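Local coordinates for protein phosphoribosylaminoimidazole-succinocarboxamide synthase (Pyrococcus horikoshii, PDB 4O7W) that catalyses the ATP-dependent joining of L-aspartate to a carboxylated aminoimidazole ribotide, giving SAICAR in de novo purine biosynthesis, at residues 64-69 with 185-190; 79-84 with 179-184; 167-172 with 197-202. All blocks are in the same frame, centred on the assembly; numbering follows the deposited sequence. Where two conformers were deposited one is given.

In the fold
Along the chain both segments of contact 2 (79-84 with 179-184) lie between those of contact 1 (64-69 with 185-190), while those of contact 3 (167-172 with 197-202) alternate with them. Contacts 1 and 2 adjoin, their centres about 8 Å apart, and both touch the adenine of ATP. Contact 3 has its centre about 23 Å from that of contact 1 and about 30 Å from that of contact 2, across the chain's centre from the latter, and meets the bound thymidine diphosphate. Strand 169-180 unites them: one end takes part in contact 2, the other in contact 3, and strands 186-188 and 197-201 both pair with it. A single sheet thus spans two ligand sites.

Contact 1 of 3, residues 64-69 with 185-190; sequences GIKTHF and DIVLAD. With ATP (adenosine-5'-triphosphate), chain C.
Asp-185 starts the contact with a long salt bridge to Lys-66, OD1 lying 3.3 Å from NZ; as a hydrogen bond it is weak, and the two side chains meet at a slant. Ile-186 turns its side chain away to helix 143-165; one water donates to both Ile-186 O and Lys-66 O. The next residue packs a methyl against the backbone of the 64-69 loop, Val-187 CG1 lying 3.3 Å from Thr-67 C. That methyl stands opposite its own backbone N (chi1 176°), which directs it to the peptide between Thr-67 and His-68. At Leu-188 the backbones form a single beta bridge: Leu-188 N gives a nearly straight bond (173°) to Lys-66 O, and Leu-188 O accepts from His-68 N at 2.8 Å. Its side chain meets Ile-65, methyl CD2 against CG2. The bridge fixes the loop between helix 45-62 and strand 69-72 to the edge of strand 186-188, and that loop is part of the adenine pocket. Thr-67 stiffens it through an ST turn, OG1 accepting from Phe-69 N while also bonded to Glu-61. Ala-189 places its CA over one face of the His-68 imidazole, a CH-pi contact 3.6 Å from the ring centroid and almost on its normal; Phe-57 meets the same ring edge-to-face. In the ring plane, ATP N6 donates to ND1 of His-68 over 2.8 Å. At Asp-190 the ring's other nitrogen, NE2, makes a weak, bent bond to the backbone O, 2.9 Å away. The firm ND1 bond, the weak NE2 one and the CH-pi contact probably limit the ring's rotation. The Asp-190 carboxylate runs to Lys-13, which also bonds ATP, while Asp-190 N comes within 3.0 Å of ATP N7.

Contact 2 of 3, residues 79-84 with 179-184; sequences IVEKLD and GKDKNG. With ATP (adenosine-5'-triphosphate), chain C.
The adenine-binding connection between strands 77-81 and 84-93 meets the end of strand 169-180 here, Leu-83 and Asp-84 lying along Gly-179 and Lys-180. Asp-84 and Lys-180 form an antiparallel hydrogen-bonded pair: Asp-84 N donates to Lys-180 O, and Lys-180 N returns a bond of 2.7 Å to Asp-84 O. Gly-179 lets the chains close up, since a CB there would collide with Leu-83 CB and Asp-84 O. Leu-83 fills the angle between the strands with CG beside its backbone N (chi1 -61°); one methyl, CD1, sits 4.0 Å from Gly-179 CA and 3.8 Å from ATP N6, and the other, CD2, lies 3.7 Å from Asp-181 CB. Backbone recognition of the base resembles that of a kinase hinge: Glu-81 O accepts from ATP N6 at 2.7 Å, and Leu-83 N donates to ATP N1 at 3.2 Å. Replacing Leu-83 by an alanine would remove both methyls, and is likely to open a gap beside Gly-179 and Asp-181 and leave N6 without its apolar neighbour. Glu-81 meets Asp-181 at a slant, OE2 touching CB at 3.5 Å, with the carboxylate planes 40° apart. Glu-81 OE2 and Asp-181 OD2, like charges, are 4.3 Å apart; a water close to Glu-81 OE1 and Asp-181 OD2 probably eases their repulsion. Asp-181 begins a type I turn, closed by Gly-184 N bonding to Asp-181 O, and its OD1 accepts from Asp-185 N.

Contact 3 of 3, residues 167-172 with 197-202; sequences KGIILV and CRFWDA. With TYD (thymidine-5'-diphosphate), chain B.
Val-172 lays its CG2 methyl squarely over the indole of Trp-200, a CH-pi contact 3.5 Å from the centroid of the five-membered ring and 15° off its normal. The methyl is set opposite the carbonyl carbon, beside the backbone N, while the other branch, CG1, flanks Arg-198. There the packing is close, with Val-172 CB 3.5 Å from Arg-198 CB. From this base the arginine extends straight from CG to NE and meets the diphosphate of the bound thymidine nucleotide with two terminal nitrogens: NH1 donates to O1A of TYD and NH2 to O1B at 2.8 Å, both bonds close to straight. Asp-211 holds NE and Asp-173 shares NH1, so the guanidinium is steered by carboxylates as well as by phosphates. On the other side of the sheet, Leu-171 CD1 touches Phe-199 CE1 at 3.8 Å, the two side chains running alongside each other, and Ile-169 CG2 packs on Phe-199 CB. Helices 143-165 and 220-232 cover this side, where Leu-164 and Ile-227 meet Phe-199. Behind the side chains stands the backbone pairing. Ile-170 N donates to Trp-200 O at 2.7 Å and Trp-200 N returns the bond to Ile-170 O, while Val-172 N binds Arg-198 O. At the far end Ala-202 N donates to Gly-168 O, just where Gly-168 closes helix 143-165 in a Schellman motif. The whole is an antiparallel strand pair within a helix-covered sheet, one face building hydrophobic core, with Arg-198 reaching the phosphates of the bound thymidine diphosphate in a pocket that may be the one for the phosphoribosyl substrate.

Contact 1 of 3, residues 64-69 with 185-190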
loop_
_atom_site.group_PDB
_atom_site.type_symbol
_atom_site.label_atom_id
_atom_site.label_comp_id
_atom_site.label_asym_id
_atom_site.label_seq_id
_atom_site.Cartn_x
_atom_site.Cartn_y
_atom_site.Cartn_z
ATOM N N GLY A 64 -10.054 28.154 1.455
ATOM C CA GLY A 64 -9.171 28.193 0.295
ATOM C C GLY A 64 -8.906 26.846 -0.363
ATOM O O GLY A 64 -7.898 26.696 -1.045
ATOM N N ILE A 65 -9.801 25.869 -0.139
ATOM C CA ILE A 65 -9.749 24.574 -0.824
ATOM C C ILE A 65 -10.563 24.646 -2.118
ATOM O O ILE A 65 -11.756 24.925 -2.079
ATOM C CB ILE A 65 -10.305 23.404 0.051
ATOM C CG1 ILE A 65 -9.555 23.281 1.396
ATOM C CG2 ILE A 65 -10.247 22.081 -0.713
ATOM C CD1 ILE A 65 -8.067 23.002 1.265
ATOM N N LYS A 66 -9.926 24.381 -3.253
ATOM C CA LYS A 66 -10.625 24.354 -4.540
ATOM C C LYS A 66 -11.466 23.088 -4.652
ATOM O O LYS A 66 -10.915 21.995 -4.652
ATOM C CB LYS A 66 -9.617 24.332 -5.687
ATOM C CG LYS A 66 -9.105 25.675 -6.132
ATOM C CD LYS A 66 -8.841 25.637 -7.635
ATOM C CE LYS A 66 -7.959 26.798 -8.055
ATOM N NZ LYS A 66 -6.552 26.496 -7.677
ATOM N N THR A 67 -12.786 23.233 -4.764
ATOM C CA THR A 67 -13.683 22.086 -4.854
ATOM C C THR A 67 -14.532 22.187 -6.111
ATOM O O THR A 67 -14.608 23.240 -6.731
ATOM C CB THR A 67 -14.651 21.977 -3.649
ATOM O OG1 THR A 67 -15.786 22.820 -3.863
ATOM C CG2 THR A 67 -13.983 22.348 -2.324
ATOM N N HIS A 68 -15.202 21.097 -6.472
ATOM C CA HIS A 68 -16.059 21.124 -7.646
ATOM C C HIS A 68 -17.414 21.751 -7.391
ATOM O O HIS A 68 -18.204 21.899 -8.319
ATOM C CB HIS A 68 -16.203 19.718 -8.226
ATOM C CG HIS A 68 -17.019 18.771 -7.367
ATOM N ND1 HIS A 68 -17.587 17.657 -7.869
ATOM C CD2 HIS A 68 -17.371 18.816 -6.017
ATOM C CE1 HIS A 68 -18.251 17.004 -6.898
ATOM N NE2 HIS A 68 -18.117 17.711 -5.760
ATOM N N PHE A 69 -17.709 22.114 -6.143
ATOM C CA PHE A 69 -19.040 22.652 -5.811
ATOM C C PHE A 69 -19.342 23.952 -6.564
ATOM O O PHE A 69 -18.599 24.917 -6.445
ATOM C CB PHE A 69 -19.205 22.865 -4.296
ATOM C CG PHE A 69 -20.547 23.435 -3.905
ATOM C CD1 PHE A 69 -21.711 22.665 -4.011
ATOM C CD2 PHE A 69 -20.655 24.747 -3.434
ATOM C CE1 PHE A 69 -22.953 23.190 -3.660
ATOM C CE2 PHE A 69 -21.894 25.281 -3.086
ATOM C CZ PHE A 69 -23.042 24.501 -3.195
ATOM N N ASP A 185 -5.474 22.396 -12.664
ATOM C CA ASP A 185 -5.495 22.483 -11.206
ATOM C C ASP A 185 -6.161 21.257 -10.603
ATOM O O ASP A 185 -7.091 20.691 -11.198
ATOM C CB ASP A 185 -6.278 23.712 -10.741
ATOM C CG ASP A 185 -5.540 25.015 -10.989
ATOM O OD1 ASP A 185 -6.207 26.067 -10.965
ATOM O OD2 ASP A 185 -4.311 24.999 -11.212
ATOM N N ILE A 186 -5.702 20.884 -9.407
ATOM C CA ILE A 186 -6.264 19.748 -8.668
ATOM C C ILE A 186 -7.445 20.193 -7.803
ATOM O O ILE A 186 -7.312 21.043 -6.924
ATOM C CB ILE A 186 -5.163 18.963 -7.908
ATOM C CG1 ILE A 186 -4.189 18.359 -8.955
ATOM C CG2 ILE A 186 -5.776 17.870 -7.018
ATOM C CD1 ILE A 186 -2.857 17.880 -8.430
ATOM N N VAL A 187 -8.609 19.619 -8.096
ATOM C CA VAL A 187 -9.876 20.074 -7.548
ATOM C C VAL A 187 -10.569 18.934 -6.768
ATOM O O VAL A 187 -10.672 17.805 -7.252
ATOM C CB VAL A 187 -10.800 20.603 -8.680
ATOM C CG1 VAL A 187 -12.159 20.996 -8.123
ATOM C CG2 VAL A 187 -10.162 21.805 -9.389
ATOM N N LEU A 188 -11.013 19.238 -5.557
ATOM C CA LEU A 188 -11.659 18.256 -4.699
ATOM C C LEU A 188 -13.055 17.963 -5.228
ATOM O O LEU A 188 -13.793 18.881 -5.591
ATOM C CB LEU A 188 -11.712 18.772 -3.260
ATOM C CG LEU A 188 -12.420 17.913 -2.207
ATOM C CD1 LEU A 188 -11.674 16.608 -2.019
ATOM C CD2 LEU A 188 -12.464 18.662 -0.888
ATOM N N ALA A 189 -13.410 16.681 -5.278
ATOM C CA ALA A 189 -14.583 16.250 -6.019
ATOM C C ALA A 189 -15.502 15.327 -5.205
ATOM O O ALA A 189 -15.483 15.354 -3.969
ATOM C CB ALA A 189 -14.146 15.594 -7.327
ATOM N N ASP A 190 -16.311 14.527 -5.901
ATOM C CA ASP A 190 -17.254 13.602 -5.268
ATOM C C ASP A 190 -18.067 14.213 -4.097
ATOM O O ASP A 190 -18.628 15.300 -4.232
ATOM C CB ASP A 190 -16.527 12.318 -4.842
ATOM C CG ASP A 190 -17.479 11.139 -4.680
ATOM O OD1 ASP A 190 -17.529 10.587 -3.574
ATOM O OD2 ASP A 190 -18.169 10.767 -5.657
HETATM P PG ATP C . -17.297 4.518 -8.784
HETATM O O1G ATP C . -17.005 3.226 -9.514
HETATM O O2G ATP C . -17.782 5.624 -9.681
HETATM O O3G ATP C . -16.245 4.924 -7.784
HETATM P PB ATP C . -20.057 4.696 -8.081
HETATM O O1B ATP C . -20.445 4.415 -9.510
HETATM O O2B ATP C . -20.855 4.100 -6.947
HETATM O O3B ATP C . -18.553 4.169 -7.839
HETATM P PA ATP C . -21.184 7.184 -7.241
HETATM O O1A ATP C . -20.718 7.784 -5.939
HETATM O O2A ATP C . -22.494 6.430 -7.230
HETATM O O3A ATP C . -19.974 6.298 -7.852
HETATM O "O5'" ATP C . -21.344 8.361 -8.340
HETATM C "C5'" ATP C . -20.404 9.438 -8.459
HETATM C "C4'" ATP C . -19.441 9.213 -9.628
HETATM O "O4'" ATP C . -19.064 10.460 -10.241
HETATM C "C3'" ATP C . -18.132 8.618 -9.163
HETATM O "O3'" ATP C . -17.624 7.860 -10.262
HETATM C "C2'" ATP C . -17.244 9.832 -8.933
HETATM O "O2'" ATP C . -15.857 9.529 -8.971
HETATM C "C1'" ATP C . -17.660 10.730 -10.082
HETATM N N9 ATP C . -17.467 12.177 -9.800
HETATM C C8 ATP C . -17.592 12.800 -8.613
HETATM N N7 ATP C . -17.360 14.126 -8.734
HETATM C C5 ATP C . -17.097 14.377 -10.038
HETATM C C6 ATP C . -16.765 15.559 -10.883
HETATM N N6 ATP C . -16.672 16.801 -10.364
HETATM N N1 ATP C . -16.539 15.353 -12.203
HETATM C C2 ATP C . -16.625 14.141 -12.774
HETATM N N3 ATP C . -16.930 13.041 -12.076
HETATM C C4 ATP C . -17.169 13.086 -10.736
HETATM O O HOH W 1 -8.232 21.077 -4.173
#

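Contact 2 of 3, residues 79-84 with 179-184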
loop_
_atom_site.group_PDB
_atom_site.type_symbol
_atom_site.label_atom_id
_atom_site.label_comp_id
_atom_site.label_asym_id
_atom_site.label_seq_id
_atom_site.Cartn_x
_atom_site.Cartn_y
_atom_site.Cartn_z
ATOM N N ILE A 79 -25.040 21.119 -8.163
ATOM C CA ILE A 79 -24.383 21.472 -9.418
ATOM C C ILE A 79 -22.898 21.510 -9.155
ATOM O O ILE A 79 -22.430 22.234 -8.272
ATOM C CB ILE A 79 -24.804 22.853 -9.963
ATOM C CG1 ILE A 79 -26.333 22.991 -10.016
ATOM C CG2 ILE A 79 -24.194 23.072 -11.344
ATOM C CD1 ILE A 79 -26.811 24.396 -10.353
ATOM N N VAL A 80 -22.158 20.725 -9.927
ATOM C CA VAL A 80 -20.722 20.633 -9.745
ATOM C C VAL A 80 -19.970 20.774 -11.067
ATOM O O VAL A 80 -20.512 20.533 -12.151
ATOM C CB VAL A 80 -20.284 19.329 -9.016
ATOM C CG1 VAL A 80 -20.842 19.267 -7.596
ATOM C CG2 VAL A 80 -20.651 18.087 -9.828
ATOM N N GLU A 81 -18.707 21.146 -10.941
ATOM C CA GLU A 81 -17.819 21.312 -12.064
ATOM C C GLU A 81 -17.378 19.947 -12.567
ATOM O O GLU A 81 -16.947 19.099 -11.789
ATOM C CB GLU A 81 -16.617 22.127 -11.599
ATOM C CG GLU A 81 -15.599 22.423 -12.671
ATOM C CD GLU A 81 -14.396 23.161 -12.121
ATOM O OE1 GLU A 81 -14.250 23.266 -10.891
ATOM O OE2 GLU A 81 -13.580 23.614 -12.932
ATOM N N LYS A 82 -17.504 19.727 -13.867
ATOM C CA LYS A 82 -17.005 18.501 -14.484
ATOM C C LYS A 82 -15.479 18.501 -14.474
ATOM O O LYS A 82 -14.843 19.509 -14.783
ATOM C CB LYS A 82 -17.541 18.373 -15.905
ATOM C CG LYS A 82 -17.188 17.094 -16.638
ATOM C CD LYS A 82 -17.407 17.299 -18.138
ATOM C CE LYS A 82 -17.959 16.051 -18.798
ATOM N NZ LYS A 82 -16.871 15.070 -19.069
ATOM N N LEU A 83 -14.896 17.372 -14.081
ATOM C CA LEU A 83 -13.447 17.253 -13.994
ATOM C C LEU A 83 -12.962 15.981 -14.658
ATOM O O LEU A 83 -13.715 15.027 -14.797
ATOM C CB LEU A 83 -13.018 17.212 -12.526
ATOM C CG LEU A 83 -13.319 18.397 -11.617
ATOM C CD1 LEU A 83 -13.114 17.974 -10.165
ATOM C CD2 LEU A 83 -12.470 19.617 -11.964
ATOM N N ASP A 84 -11.697 15.996 -15.072
ATOM C CA ASP A 84 -10.992 14.787 -15.438
ATOM C C ASP A 84 -10.568 14.115 -14.123
ATOM O O ASP A 84 -9.625 14.557 -13.462
ATOM C CB ASP A 84 -9.773 15.161 -16.275
ATOM C CG ASP A 84 -8.985 13.959 -16.730
ATOM O OD1 ASP A 84 -9.505 12.832 -16.648
ATOM O OD2 ASP A 84 -7.842 14.152 -17.169
ATOM N N GLY A 179 -10.131 15.482 -9.103
ATOM C CA GLY A 179 -9.949 15.526 -10.541
ATOM C C GLY A 179 -9.218 16.792 -10.956
ATOM O O GLY A 179 -8.957 17.682 -10.130
ATOM N N LYS A 180 -8.895 16.872 -12.243
ATOM C CA LYS A 180 -8.225 18.033 -12.825
ATOM C C LYS A 180 -9.219 18.907 -13.577
ATOM O O LYS A 180 -10.062 18.389 -14.298
ATOM C CB LYS A 180 -7.155 17.559 -13.813
ATOM C CG LYS A 180 -5.751 17.553 -13.256
ATOM C CD LYS A 180 -4.730 17.159 -14.324
ATOM C CE LYS A 180 -3.317 17.341 -13.781
ATOM N NZ LYS A 180 -2.286 16.680 -14.637
ATOM N N ASP A 181 -9.135 20.225 -13.401
ATOM C CA ASP A 181 -9.956 21.146 -14.179
ATOM C C ASP A 181 -9.206 21.544 -15.451
ATOM O O ASP A 181 -8.055 21.126 -15.644
ATOM C CB ASP A 181 -10.376 22.367 -13.339
ATOM C CG ASP A 181 -9.205 23.281 -12.968
ATOM O OD1 ASP A 181 -8.130 23.217 -13.599
ATOM O OD2 ASP A 181 -9.373 24.097 -12.048
ATOM N N LYS A 182 -9.833 22.355 -16.305
ATOM C CA LYS A 182 -9.230 22.720 -17.603
ATOM C C LYS A 182 -7.907 23.492 -17.488
ATOM O O LYS A 182 -7.099 23.484 -18.424
ATOM C CB LYS A 182 -10.237 23.475 -18.485
ATOM C CG LYS A 182 -11.328 22.577 -19.049
ATOM C CD LYS A 182 -12.340 23.381 -19.855
ATOM N N ASN A 183 -7.687 24.139 -16.340
ATOM C CA ASN A 183 -6.414 24.801 -16.028
ATOM C C ASN A 183 -5.344 23.859 -15.499
ATOM O O ASN A 183 -4.222 24.289 -15.206
ATOM C CB ASN A 183 -6.637 25.916 -15.011
ATOM C CG ASN A 183 -7.432 27.062 -15.586
ATOM O OD1 ASN A 183 -7.423 27.279 -16.794
ATOM N ND2 ASN A 183 -8.118 27.803 -14.727
ATOM N N GLY A 184 -5.706 22.585 -15.350
ATOM C CA GLY A 184 -4.787 21.569 -14.836
ATOM C C GLY A 184 -4.599 21.647 -13.336
ATOM O O GLY A 184 -3.667 21.051 -12.799
HETATM P PG ATP C . -17.297 4.518 -8.784
HETATM O O1G ATP C . -17.005 3.226 -9.514
HETATM O O2G ATP C . -17.782 5.624 -9.681
HETATM O O3G ATP C . -16.245 4.924 -7.784
HETATM P PB ATP C . -20.057 4.696 -8.081
HETATM O O1B ATP C . -20.445 4.415 -9.510
HETATM O O2B ATP C . -20.855 4.100 -6.947
HETATM O O3B ATP C . -18.553 4.169 -7.839
HETATM P PA ATP C . -21.184 7.184 -7.241
HETATM O O1A ATP C . -20.718 7.784 -5.939
HETATM O O2A ATP C . -22.494 6.430 -7.230
HETATM O O3A ATP C . -19.974 6.298 -7.852
HETATM O "O5'" ATP C . -21.344 8.361 -8.340
HETATM C "C5'" ATP C . -20.404 9.438 -8.459
HETATM C "C4'" ATP C . -19.441 9.213 -9.628
HETATM O "O4'" ATP C . -19.064 10.460 -10.241
HETATM C "C3'" ATP C . -18.132 8.618 -9.163
HETATM O "O3'" ATP C . -17.624 7.860 -10.262
HETATM C "C2'" ATP C . -17.244 9.832 -8.933
HETATM O "O2'" ATP C . -15.857 9.529 -8.971
HETATM C "C1'" ATP C . -17.660 10.730 -10.082
HETATM N N9 ATP C . -17.467 12.177 -9.800
HETATM C C8 ATP C . -17.592 12.800 -8.613
HETATM N N7 ATP C . -17.360 14.126 -8.734
HETATM C C5 ATP C . -17.097 14.377 -10.038
HETATM C C6 ATP C . -16.765 15.559 -10.883
HETATM N N6 ATP C . -16.672 16.801 -10.364
HETATM N N1 ATP C . -16.539 15.353 -12.203
HETATM C C2 ATP C . -16.625 14.141 -12.774
HETATM N N3 ATP C . -16.930 13.041 -12.076
HETATM C C4 ATP C . -17.169 13.086 -10.736
HETATM O O HOH W 2 -11.804 24.567 -10.983
HETATM O O HOH W 3 -12.705 23.801 -15.576
#

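Contact 3 of 3, residues 167-172 with 197-202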
loop_
_atom_site.group_PDB
_atom_site.type_symbol
_atom_site.label_atom_id
_atom_site.label_comp_id
_atom_site.label_asym_id
_atom_site.label_seq_id
_atom_site.Cartn_x
_atom_site.Cartn_y
_atom_site.Cartn_z
ATOM N N LYS A 167 -17.755 20.880 17.672
ATOM C CA LYS A 167 -19.149 20.445 17.735
ATOM C C LYS A 167 -19.321 19.104 18.439
ATOM O O LYS A 167 -20.392 18.495 18.378
ATOM C CB LYS A 167 -19.768 20.433 16.339
ATOM C CG LYS A 167 -20.087 21.836 15.850
ATOM C CD LYS A 167 -20.011 21.949 14.341
ATOM C CE LYS A 167 -20.150 23.399 13.917
ATOM N NZ LYS A 167 -21.547 23.854 14.092
ATOM N N GLY A 168 -18.275 18.660 19.128
ATOM C CA GLY A 168 -18.330 17.406 19.885
ATOM C C GLY A 168 -18.270 16.169 18.998
ATOM O O GLY A 168 -18.779 15.103 19.371
ATOM N N ILE A 169 -17.663 16.307 17.820
ATOM C CA ILE A 169 -17.545 15.173 16.886
ATOM C C ILE A 169 -16.081 14.897 16.557
ATOM O O ILE A 169 -15.330 15.801 16.205
ATOM C CB ILE A 169 -18.369 15.397 15.595
ATOM C CG1 ILE A 169 -19.862 15.468 15.925
ATOM C CG2 ILE A 169 -18.107 14.298 14.563
ATOM C CD1 ILE A 169 -20.658 16.307 14.941
ATOM N N ILE A 170 -15.692 13.640 16.697
ATOM C CA ILE A 170 -14.369 13.182 16.330
ATOM C C ILE A 170 -14.383 12.686 14.895
ATOM O O ILE A 170 -15.160 11.792 14.531
ATOM C CB ILE A 170 -13.878 12.058 17.259
ATOM C CG1 ILE A 170 -13.861 12.553 18.722
ATOM C CG2 ILE A 170 -12.492 11.603 16.830
ATOM C CD1 ILE A 170 -13.778 11.426 19.743
ATOM N N LEU A 171 -13.532 13.288 14.078
ATOM C CA LEU A 171 -13.339 12.835 12.713
ATOM C C LEU A 171 -12.318 11.708 12.750
ATOM O O LEU A 171 -11.115 11.942 12.885
ATOM C CB LEU A 171 -12.883 13.985 11.818
ATOM C CG LEU A 171 -12.574 13.662 10.348
ATOM C CD1 LEU A 171 -13.820 13.212 9.585
ATOM C CD2 LEU A 171 -11.937 14.883 9.696
ATOM N N VAL A 172 -12.812 10.483 12.646
ATOM C CA VAL A 172 -11.985 9.301 12.801
ATOM C C VAL A 172 -11.133 9.065 11.538
ATOM O O VAL A 172 -9.918 8.896 11.626
ATOM C CB VAL A 172 -12.873 8.083 13.133
ATOM C CG1 VAL A 172 -12.132 6.762 12.922
ATOM C CG2 VAL A 172 -13.413 8.212 14.554
ATOM N N CYS A 197 -17.155 9.288 5.581
ATOM C CA CYS A 197 -16.372 9.672 6.767
ATOM C C CYS A 197 -16.757 8.825 7.964
ATOM O O CYS A 197 -17.879 8.331 8.036
ATOM C CB CYS A 197 -16.680 11.107 7.174
ATOM S SG CYS A 197 -16.493 12.380 5.923
ATOM N N ARG A 198 -15.837 8.676 8.913
ATOM C CA ARG A 198 -16.207 8.203 10.256
ATOM C C ARG A 198 -16.299 9.377 11.214
ATOM O O ARG A 198 -15.336 10.154 11.376
ATOM C CB ARG A 198 -15.264 7.115 10.783
ATOM C CG ARG A 198 -15.497 5.752 10.142
ATOM C CD ARG A 198 -14.712 4.616 10.783
ATOM N NE ARG A 198 -15.102 3.329 10.184
ATOM C CZ ARG A 198 -14.451 2.708 9.199
ATOM N NH1 ARG A 198 -13.316 3.190 8.687
ATOM N NH2 ARG A 198 -14.926 1.566 8.730
ATOM N N PHE A 199 -17.482 9.509 11.810
ATOM C CA PHE A 199 -17.790 10.515 12.816
ATOM C C PHE A 199 -18.170 9.810 14.113
ATOM O O PHE A 199 -19.156 9.065 14.147
ATOM C CB PHE A 199 -18.999 11.360 12.391
ATOM C CG PHE A 199 -18.836 12.102 11.085
ATOM C CD1 PHE A 199 -17.711 12.893 10.832
ATOM C CD2 PHE A 199 -19.852 12.060 10.126
ATOM C CE1 PHE A 199 -17.592 13.591 9.635
ATOM C CE2 PHE A 199 -19.739 12.762 8.930
ATOM C CZ PHE A 199 -18.613 13.533 8.680
ATOM N N TRP A 200 -17.406 10.050 15.178
ATOM C CA TRP A 200 -17.759 9.552 16.517
ATOM C C TRP A 200 -18.134 10.669 17.446
ATOM O O TRP A 200 -17.464 11.710 17.476
ATOM C CB TRP A 200 -16.596 8.813 17.160
ATOM C CG TRP A 200 -16.232 7.498 16.539
ATOM C CD1 TRP A 200 -16.883 6.819 15.499
ATOM C CD2 TRP A 200 -15.134 6.614 16.949
ATOM N NE1 TRP A 200 -16.253 5.632 15.226
ATOM C CE2 TRP A 200 -15.195 5.446 16.063
ATOM C CE3 TRP A 200 -14.123 6.684 17.908
ATOM C CZ2 TRP A 200 -14.275 4.402 16.155
ATOM C CZ3 TRP A 200 -13.207 5.627 17.995
ATOM C CH2 TRP A 200 -13.279 4.516 17.132
ATOM N N ASP A 201 -19.174 10.459 18.249
ATOM C CA ASP A 201 -19.477 11.402 19.321
ATOM C C ASP A 201 -18.283 11.476 20.274
ATOM O O ASP A 201 -17.781 10.434 20.703
ATOM C CB ASP A 201 -20.705 10.987 20.120
ATOM C CG ASP A 201 -20.935 11.905 21.303
ATOM O OD1 ASP A 201 -21.492 12.992 21.093
ATOM O OD2 ASP A 201 -20.505 11.567 22.426
ATOM N N ALA A 202 -17.842 12.695 20.599
ATOM C CA ALA A 202 -16.661 12.887 21.463
ATOM C C ALA A 202 -16.829 12.277 22.863
ATOM O O ALA A 202 -15.898 11.663 23.389
ATOM C CB ALA A 202 -16.269 14.360 21.553
HETATM P PA TYD B . -11.682 1.860 5.375
HETATM O O1A TYD B . -11.539 1.630 6.849
HETATM O O2A TYD B . -10.397 1.817 4.574
HETATM O O3A TYD B . -12.662 0.813 4.654
HETATM P PB TYD B . -14.088 0.232 5.135
HETATM O O1B TYD B . -13.998 0.020 6.630
HETATM O O2B TYD B . -15.075 1.322 4.776
HETATM O O3B TYD B . -14.239 -0.995 4.286
HETATM O "O5'" TYD B . -12.430 3.251 5.164
HETATM C "C5'" TYD B . -11.817 4.453 5.598
HETATM C "C4'" TYD B . -12.771 5.645 5.489
HETATM O "O4'" TYD B . -12.856 6.045 4.122
HETATM C "C3'" TYD B . -14.203 5.365 5.957
HETATM O "O3'" TYD B . -14.712 6.568 6.525
HETATM C "C2'" TYD B . -14.984 5.092 4.692
HETATM C "C1'" TYD B . -14.194 5.861 3.636
HETATM N N1 TYD B . -14.125 5.152 2.353
HETATM C C2 TYD B . -15.202 5.251 1.420
HETATM O O2 TYD B . -16.203 5.937 1.689
HETATM N N3 TYD B . -15.138 4.619 0.238
HETATM C C4 TYD B . -14.047 3.895 -0.092
HETATM O O4 TYD B . -13.984 3.325 -1.193
HETATM C C5 TYD B . -12.891 3.785 0.844
HETATM C C5M TYD B . -11.647 2.983 0.503
HETATM C C6 TYD B . -13.008 4.449 2.060
#